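Local structure of amidase, hydantoinase/carbamoylase family (Paraburkholderia phymatum, 6C0D) at residues V46-D49 / A50-L54; A253-D256 / D257-R261; V310-V313 / D314-N317. The protein probably hydrolyses N-carbamoyl-L-amino acids to the free amino acids, as a homodimeric, metal-dependent amidase of the peptidase M20 family. One frame throughout, in Å; residues are numbered along the deposited sequence. Where two conformers were deposited one is given.

Interaction 1 of 3, residues V46-D49 / A50-L54; sequences VDID and ARRWL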
loop_
_atom_site.group_PDB
_atom_site.type_symbol
_atom_site.label_atom_id
_atom_site.label_comp_id
_atom_site.label_asym_id
_atom_site.label_seq_id
_atom_site.Cartn_x
_atom_site.Cartn_y
_atom_site.Cartn_z
ATOM N N VAL A 46 0.854 -24.671 26.497
ATOM C CA VAL A 46 0.292 -25.777 25.732
ATOM C C VAL A 46 1.383 -26.483 24.936
ATOM O O VAL A 46 1.354 -27.712 24.778
ATOM C CB VAL A 46 -0.860 -25.278 24.835
ATOM C CG1 VAL A 46 -0.361 -24.305 23.780
ATOM C CG2 VAL A 46 -1.566 -26.447 24.185
ATOM N N ASP A 47 2.380 -25.741 24.453
ATOM C CA ASP A 47 3.490 -26.382 23.761
ATOM C C ASP A 47 4.294 -27.261 24.711
ATOM O O ASP A 47 4.670 -28.386 24.359
ATOM C CB ASP A 47 4.381 -25.324 23.110
ATOM C CG ASP A 47 5.599 -25.924 22.440
ATOM O OD1 ASP A 47 5.424 -26.644 21.429
ATOM O OD2 ASP A 47 6.734 -25.683 22.921
ATOM N N ILE A 48 4.564 -26.771 25.925
ATOM C CA ILE A 48 5.287 -27.589 26.893
ATOM C C ILE A 48 4.485 -28.838 27.238
ATOM O O ILE A 48 5.045 -29.934 27.352
ATOM C CB ILE A 48 5.628 -26.767 28.153
ATOM C CG1 ILE A 48 6.622 -25.657 27.806
ATOM C CG2 ILE A 48 6.186 -27.669 29.242
ATOM C CD1 ILE A 48 7.873 -26.153 27.093
ATOM N N ASP A 49 3.163 -28.693 27.401
ATOM C CA ASP A 49 2.311 -29.846 27.684
ATOM C C ASP A 49 2.440 -30.898 26.593
ATOM O O ASP A 49 2.579 -32.096 26.873
ATOM C CB ASP A 49 0.846 -29.413 27.807
ATOM C CG ASP A 49 0.533 -28.738 29.119
ATOM O OD1 ASP A 49 1.270 -28.940 30.112
ATOM O OD2 ASP A 49 -0.476 -28.006 29.154
ATOM N N ALA A 50 2.398 -30.459 25.333
ATOM C CA ALA A 50 2.533 -31.380 24.213
ATOM C C ALA A 50 3.902 -32.043 24.203
ATOM O O ALA A 50 4.030 -33.217 23.837
ATOM C CB ALA A 50 2.291 -30.636 22.902
ATOM N N ARG A 51 4.940 -31.302 24.600
ATOM C CA ARG A 51 6.285 -31.865 24.624
ATOM C C ARG A 51 6.422 -32.921 25.712
ATOM O O ARG A 51 7.086 -33.943 25.509
ATOM C CB ARG A 51 7.318 -30.755 24.812
ATOM C CG ARG A 51 7.457 -29.911 23.564
ATOM C CD ARG A 51 8.520 -28.787 23.592
ATOM N NE ARG A 51 8.201 -27.992 22.421
ATOM C CZ ARG A 51 8.680 -28.205 21.200
ATOM N NH1 ARG A 51 9.625 -29.120 20.976
ATOM N NH2 ARG A 51 8.228 -27.466 20.198
ATOM N N ARG A 52 5.806 -32.696 26.872
ATOM C CA ARG A 52 5.833 -33.721 27.908
ATOM C C ARG A 52 5.109 -34.977 27.445
ATOM O O ARG A 52 5.596 -36.097 27.653
ATOM C CB ARG A 52 5.228 -33.176 29.199
ATOM C CG ARG A 52 6.104 -32.123 29.851
ATOM C CD ARG A 52 5.424 -31.453 31.031
ATOM N NE ARG A 52 6.334 -30.500 31.654
ATOM C CZ ARG A 52 5.941 -29.430 32.332
ATOM N NH1 ARG A 52 4.646 -29.169 32.467
ATOM N NH2 ARG A 52 6.842 -28.618 32.866
ATOM N N TRP A 53 3.953 -34.815 26.795
ATOM C CA TRP A 53 3.254 -35.972 26.249
ATOM C C TRP A 53 4.131 -36.697 25.237
ATOM O O TRP A 53 4.278 -37.925 25.287
ATOM C CB TRP A 53 1.932 -35.543 25.607
ATOM C CG TRP A 53 1.307 -36.650 24.805
ATOM C CD1 TRP A 53 0.523 -37.667 25.278
ATOM C CD2 TRP A 53 1.429 -36.861 23.392
ATOM N NE1 TRP A 53 0.157 -38.498 24.247
ATOM C CE2 TRP A 53 0.694 -38.024 23.079
ATOM C CE3 TRP A 53 2.078 -36.176 22.360
ATOM C CZ2 TRP A 53 0.597 -38.520 21.779
ATOM C CZ3 TRP A 53 1.975 -36.669 21.063
ATOM C CH2 TRP A 53 1.242 -37.831 20.787
ATOM N N LEU A 54 4.748 -35.942 24.328
ATOM C CA LEU A 54 5.582 -36.550 23.298
ATOM C C LEU A 54 6.756 -37.308 23.906
ATOM O O LEU A 54 7.091 -38.415 23.463
ATOM C CB LEU A 54 6.085 -35.474 22.342
ATOM C CG LEU A 54 6.982 -35.990 21.233
ATOM C CD1 LEU A 54 6.189 -36.941 20.323
ATOM C CD2 LEU A 54 7.558 -34.818 20.454
#

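Interaction 2 of 3, residues A253-D256 / D257-R261; sequences AHID and DAFGR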
loop_
_atom_site.group_PDB
_atom_site.type_symbol
_atom_site.label_atom_id
_atom_site.label_comp_id
_atom_site.label_asym_id
_atom_site.label_seq_id
_atom_site.Cartn_x
_atom_site.Cartn_y
_atom_site.Cartn_z
ATOM N N ALA A 253 7.429 -4.599 -14.566
ATOM C CA ALA A 253 7.436 -5.274 -15.864
ATOM C C ALA A 253 8.857 -5.602 -16.301
ATOM O O ALA A 253 9.086 -6.634 -16.939
ATOM C CB ALA A 253 6.734 -4.430 -16.934
ATOM N N HIS A 254 9.827 -4.726 -15.994
ATOM C CA HIS A 254 11.221 -5.068 -16.294
ATOM C C HIS A 254 11.689 -6.277 -15.496
ATOM O O HIS A 254 12.440 -7.115 -16.016
ATOM C CB HIS A 254 12.140 -3.884 -16.010
ATOM C CG HIS A 254 11.879 -2.704 -16.887
ATOM N ND1 HIS A 254 12.232 -1.423 -16.531
ATOM C CD2 HIS A 254 11.287 -2.606 -18.099
ATOM C CE1 HIS A 254 11.865 -0.582 -17.484
ATOM N NE2 HIS A 254 11.296 -1.275 -18.450
ATOM N N ILE A 255 11.305 -6.361 -14.219
ATOM C CA ILE A 255 11.680 -7.528 -13.416
ATOM C C ILE A 255 11.123 -8.799 -14.046
ATOM O O ILE A 255 11.830 -9.808 -14.201
ATOM C CB ILE A 255 11.181 -7.369 -11.966
ATOM C CG1 ILE A 255 11.946 -6.259 -11.233
ATOM C CG2 ILE A 255 11.304 -8.714 -11.179
ATOM C CD1 ILE A 255 11.326 -5.900 -9.868
ATOM N N ASP A 256 9.831 -8.777 -14.381
ATOM C CA ASP A 256 9.190 -9.970 -14.938
ATOM C C ASP A 256 9.880 -10.408 -16.221
ATOM O O ASP A 256 10.046 -11.607 -16.476
ATOM C CB ASP A 256 7.708 -9.692 -15.219
ATOM C CG ASP A 256 6.886 -9.502 -13.945
ATOM O OD1 ASP A 256 7.344 -9.934 -12.869
ATOM O OD2 ASP A 256 5.758 -8.936 -14.021
ATOM N N ASP A 257 10.263 -9.445 -17.053
ATOM C CA ASP A 257 10.927 -9.782 -18.304
ATOM C C ASP A 257 12.297 -10.398 -18.042
ATOM O O ASP A 257 12.629 -11.454 -18.595
ATOM C CB ASP A 257 11.043 -8.535 -19.182
ATOM C CG ASP A 257 11.901 -8.766 -20.412
ATOM O OD1 ASP A 257 11.400 -9.370 -21.381
ATOM O OD2 ASP A 257 13.081 -8.351 -20.405
ATOM N N ALA A 258 13.100 -9.765 -17.187
ATOM C CA ALA A 258 14.447 -10.283 -16.939
ATOM C C ALA A 258 14.415 -11.623 -16.209
ATOM O O ALA A 258 15.197 -12.530 -16.529
ATOM C CB ALA A 258 15.253 -9.253 -16.149
ATOM N N PHE A 259 13.529 -11.773 -15.220
ATOM C CA PHE A 259 13.460 -13.036 -14.497
ATOM C C PHE A 259 12.859 -14.134 -15.363
ATOM O O PHE A 259 13.275 -15.295 -15.267
ATOM C CB PHE A 259 12.650 -12.886 -13.211
ATOM C CG PHE A 259 13.396 -12.210 -12.087
ATOM C CD1 PHE A 259 14.657 -11.654 -12.290
ATOM C CD2 PHE A 259 12.814 -12.118 -10.826
ATOM C CE1 PHE A 259 15.334 -11.028 -11.246
ATOM C CE2 PHE A 259 13.490 -11.514 -9.770
ATOM C CZ PHE A 259 14.747 -10.953 -9.978
ATOM N N GLY A 260 11.873 -13.794 -16.205
ATOM C CA GLY A 260 11.306 -14.803 -17.097
ATOM C C GLY A 260 12.339 -15.386 -18.048
ATOM O O GLY A 260 12.311 -16.577 -18.358
ATOM N N ARG A 261 13.275 -14.556 -18.510
ATOM C CA ARG A 261 14.346 -15.053 -19.373
ATOM C C ARG A 261 15.282 -16.017 -18.645
ATOM O O ARG A 261 15.863 -16.902 -19.280
ATOM C CB ARG A 261 15.156 -13.887 -19.931
ATOM C CG ARG A 261 14.382 -13.029 -20.906
ATOM C CD ARG A 261 15.128 -11.740 -21.226
ATOM N NE ARG A 261 14.235 -10.780 -21.860
ATOM C CZ ARG A 261 13.879 -10.838 -23.139
ATOM N NH1 ARG A 261 14.352 -11.807 -23.914
ATOM N NH2 ARG A 261 13.054 -9.932 -23.646
HETATM O O HOH W 1 13.988 -6.519 -18.376
#

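Interaction 3 of 3, residues V310-V313 / D314-N317; sequences VALV and DEWN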
loop_
_atom_site.group_PDB
_atom_site.type_symbol
_atom_site.label_atom_id
_atom_site.label_comp_id
_atom_site.label_asym_id
_atom_site.label_seq_id
_atom_site.Cartn_x
_atom_site.Cartn_y
_atom_site.Cartn_z
ATOM N N VAL A 310 20.185 -6.005 -9.992
ATOM C CA VAL A 310 21.133 -4.906 -9.832
ATOM C C VAL A 310 21.320 -4.173 -11.155
ATOM O O VAL A 310 21.342 -2.938 -11.202
ATOM C CB VAL A 310 22.473 -5.429 -9.280
ATOM C CG1 VAL A 310 23.525 -4.314 -9.302
ATOM C CG2 VAL A 310 22.277 -5.944 -7.868
ATOM N N ALA A 311 21.439 -4.923 -12.254
ATOM C CA ALA A 311 21.651 -4.291 -13.549
ATOM C C ALA A 311 20.421 -3.504 -13.987
ATOM O O ALA A 311 20.552 -2.432 -14.588
ATOM C CB ALA A 311 22.031 -5.347 -14.586
ATOM N N LEU A 312 19.219 -4.012 -13.688
ATOM C CA LEU A 312 18.000 -3.271 -14.012
ATOM C C LEU A 312 17.950 -1.928 -13.291
ATOM O O LEU A 312 17.500 -0.923 -13.857
ATOM C CB LEU A 312 16.765 -4.089 -13.640
ATOM C CG LEU A 312 16.338 -5.231 -14.552
ATOM C CD1 LEU A 312 15.092 -5.918 -13.942
ATOM C CD2 LEU A 312 16.052 -4.711 -15.969
ATOM N N VAL A 313 18.345 -1.906 -12.019
ATOM C CA VAL A 313 18.349 -0.656 -11.269
ATOM C C VAL A 313 19.340 0.329 -11.898
ATOM O O VAL A 313 19.027 1.507 -12.092
ATOM C CB VAL A 313 18.670 -0.936 -9.784
ATOM C CG1 VAL A 313 18.899 0.387 -9.016
ATOM C CG2 VAL A 313 17.521 -1.750 -9.137
ATOM N N ASP A 314 20.538 -0.148 -12.246
ATOM C CA ASP A 314 21.527 0.722 -12.884
ATOM C C ASP A 314 21.031 1.225 -14.234
ATOM O O ASP A 314 21.227 2.397 -14.578
ATOM C CB ASP A 314 22.860 -0.009 -13.058
ATOM C CG ASP A 314 23.569 -0.272 -11.742
ATOM O OD1 ASP A 314 23.211 0.361 -10.732
ATOM O OD2 ASP A 314 24.494 -1.113 -11.719
ATOM N N GLU A 315 20.388 0.356 -15.022
ATOM C CA GLU A 315 19.827 0.802 -16.299
ATOM C C GLU A 315 18.726 1.829 -16.087
ATOM O O GLU A 315 18.683 2.864 -16.766
ATOM C CB GLU A 315 19.278 -0.382 -17.087
ATOM C CG GLU A 315 20.329 -1.364 -17.558
ATOM C CD GLU A 315 19.714 -2.696 -17.956
ATOM O OE1 GLU A 315 18.478 -2.737 -18.172
ATOM O OE2 GLU A 315 20.457 -3.699 -18.040
ATOM N N TRP A 316 17.812 1.550 -15.156
ATOM C CA TRP A 316 16.756 2.506 -14.840
ATOM C C TRP A 316 17.349 3.868 -14.492
ATOM O O TRP A 316 16.930 4.903 -15.027
ATOM C CB TRP A 316 15.884 1.973 -13.688
ATOM C CG TRP A 316 14.765 2.908 -13.380
ATOM C CD1 TRP A 316 14.807 4.027 -12.578
ATOM C CD2 TRP A 316 13.444 2.853 -13.924
ATOM N NE1 TRP A 316 13.570 4.663 -12.586
ATOM C CE2 TRP A 316 12.726 3.962 -13.407
ATOM C CE3 TRP A 316 12.790 1.965 -14.786
ATOM C CZ2 TRP A 316 11.396 4.204 -13.735
ATOM C CZ3 TRP A 316 11.465 2.216 -15.119
ATOM C CH2 TRP A 316 10.785 3.325 -14.593
ATOM N N ASN A 317 18.354 3.880 -13.617
ATOM C CA ASN A 317 18.932 5.137 -13.152
ATOM C C ASN A 317 19.743 5.860 -14.214
ATOM O O ASN A 317 20.117 7.024 -14.005
ATOM C CB ASN A 317 19.797 4.859 -11.919
ATOM C CG ASN A 317 18.937 4.631 -10.692
ATOM O OD1 ASN A 317 17.818 5.127 -10.639
ATOM N ND2 ASN A 317 19.428 3.869 -9.729
#

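Interaction 1 of 3, residues V46-D49 / A50-L54
Arg51 reaches back one turn of helix 45-60 to Asp47, and its side chain can be followed atom by atom. CB packs on the carbonyl oxygens of Ile48 and Asp47, and CG lies 3.3 Å from Asp47 O, the same oxygen that accepts the backbone N-H of Arg51. The chain then runs extended from CG to NE, with CD beside Asp47 OD2. NE gives the straighter of the two side-chain bonds, 2.8 Å to Asp47 OD2 at an N-H...O angle of 168°, with the oxygen close to the guanidinium plane. NH2 holds Asp47 OD1 at 3.2 Å, through the syn lone pair and on a more bent path. The salt bridge is thus a side-on, two-nitrogen grip, although the carboxylate and guanidinium planes stand 60° apart. Asp47 meets it because its CG is anti to the backbone N (chi1 177°). Asp47 OD2 also accepts the backbone N-H of Leu43, so OD2 has two donors and the buried carboxylate three N-H partners in all, while Arg51 NH1 makes a weak hydrogen bond to Ser130 OG.

The next pair along the helix is of another kind. Ile48 CG2 sits 3.6 Å from Arg52 CZ, over the centre of one guanidinium face, and Asp49 OD1 stays 4.1 Å from Arg52 NH1, beyond salt-bridge range.

The Asp47-Arg51 and Ile48-Arg52 pairs have the i to i+4 spacing typical of an alpha-helix, here in the zinc-bearing part of an M20-family fold: the Arg51 side chain comes within about 6 Å of that of His89, a zinc ligand.

Interaction 2 of 3, residues A253-D256 / D257-R261
Ala253 contributes its backbone to the contact: its carbonyl oxygen accepts Asp257 N at 3.0 Å, and the CB of Asp257 rests against the same oxygen. His254 follows with an oxygen that has two donors. Ala258 N reaches His254 O in a nearly straight bond of 3.0 Å, and a water also donates to it. Asp257 was modelled in two conformers, and its side-chain bonds, which belong to one of them, are tentative. In that conformer, with CG anti to the backbone N (chi1 172°), OD2 accepts a second bond from the water, of 2.9 Å, joining the backbone of one turn to a side chain of the next. The same carboxylate then meets Arg261 further along the helix, whose NE approaches OD2 from above the carboxylate plane, while NH2 makes a weak hydrogen bond to OD1.

Ile255 carries the apolar part. Its carbonyl oxygen accepts Phe259 N at 2.8 Å, and the two side chains lie side by side, pointing the same way. The branch that touches is CG2, placed over one face of the Phe259 ring toward the rim, 4.0 Å from the centroid and 22° off the normal, in a CH-pi contact. CD2 is the nearest ring atom, at 3.7 Å. Asp256 ends the segment with a backbone bond of 2.9 Å from Gly260 N to its O; its carboxylate turns elsewhere, OD1 accepting the indole N-H of Trp269.

The buried side of helix 244-262 lies against two strands and a helix. Phe259 meets Trp269 of strand 268-277 and Phe294 of strand 283-296 edge-to-face, while Ile255, Ala258 and Phe259 pack respectively on Leu309, Leu312 and Met305 of helix 299-317.

Interaction 3 of 3, residues V310-V313 / D314-N317
Four successive i to i+4 hydrogen bonds, running from Asp314 N to Val310 O through to Asn317 N to Val313 O, carry regular alpha-helical geometry across the C-terminal part of helix 299-317. Val310 with Asp314 and Val313 with Asn317 each set an apolar side chain beside a polar one. In one of the two conformers of Asp314, OD2 lies 4.1 Å from Val310 CG1. Glu315 runs extended beyond CG, back along the preceding turn: its CG lies 3.2 Å from Ala311 O, the oxygen that also accepts its backbone N-H. The carboxylate then ends among methyl groups, OE1 lying 3.8 Å from Leu312 CD2 and OE2 4.1 Å from Ala311 CB.

The inner side of the helix is different. Trp316 keeps its CB 3.3 Å from Leu312 O, but with CG anti to the backbone N (chi1 -178°) the indole leads away from the earlier turn. There it stacks on His320, and NE1 donates to Val322 O. Leu312 and Val313 both pack on Phe251 of helix 244-262, and Val313 also touches Leu326 of strand 323-328. Asn317 OD1 accepts a hydrogen bond from Ala324 N, which ties Asn317 to that strand, while the amide's other branch turns back along the helix, ND2 lying 3.6 Å from Val313 CG1.

Overall arrangement
From the N terminus, interaction 1 comes first, on helix 45-60, followed by interaction 2 on helix 244-262 and interaction 3 on helix 299-317. Each stays within a single helix and closes no loop; the three follow in series, neither nesting nor crossing. Interaction 1 lies on the opposite side of the chain's centre from the other two, its centre about 47 Å from that of interaction 2, and joins its helix to helix 18-30 and strands 64-67 and 73-76. Interactions 2 and 3 have centres about 13 Å apart and touch: Leu312 CD1 lies 3.6 Å from His254 O, and His254 CE1 lies 3.7 Å from Trp316 CZ3. The two helices thus pack together beside strands 268-277, 283-296 and 323-328.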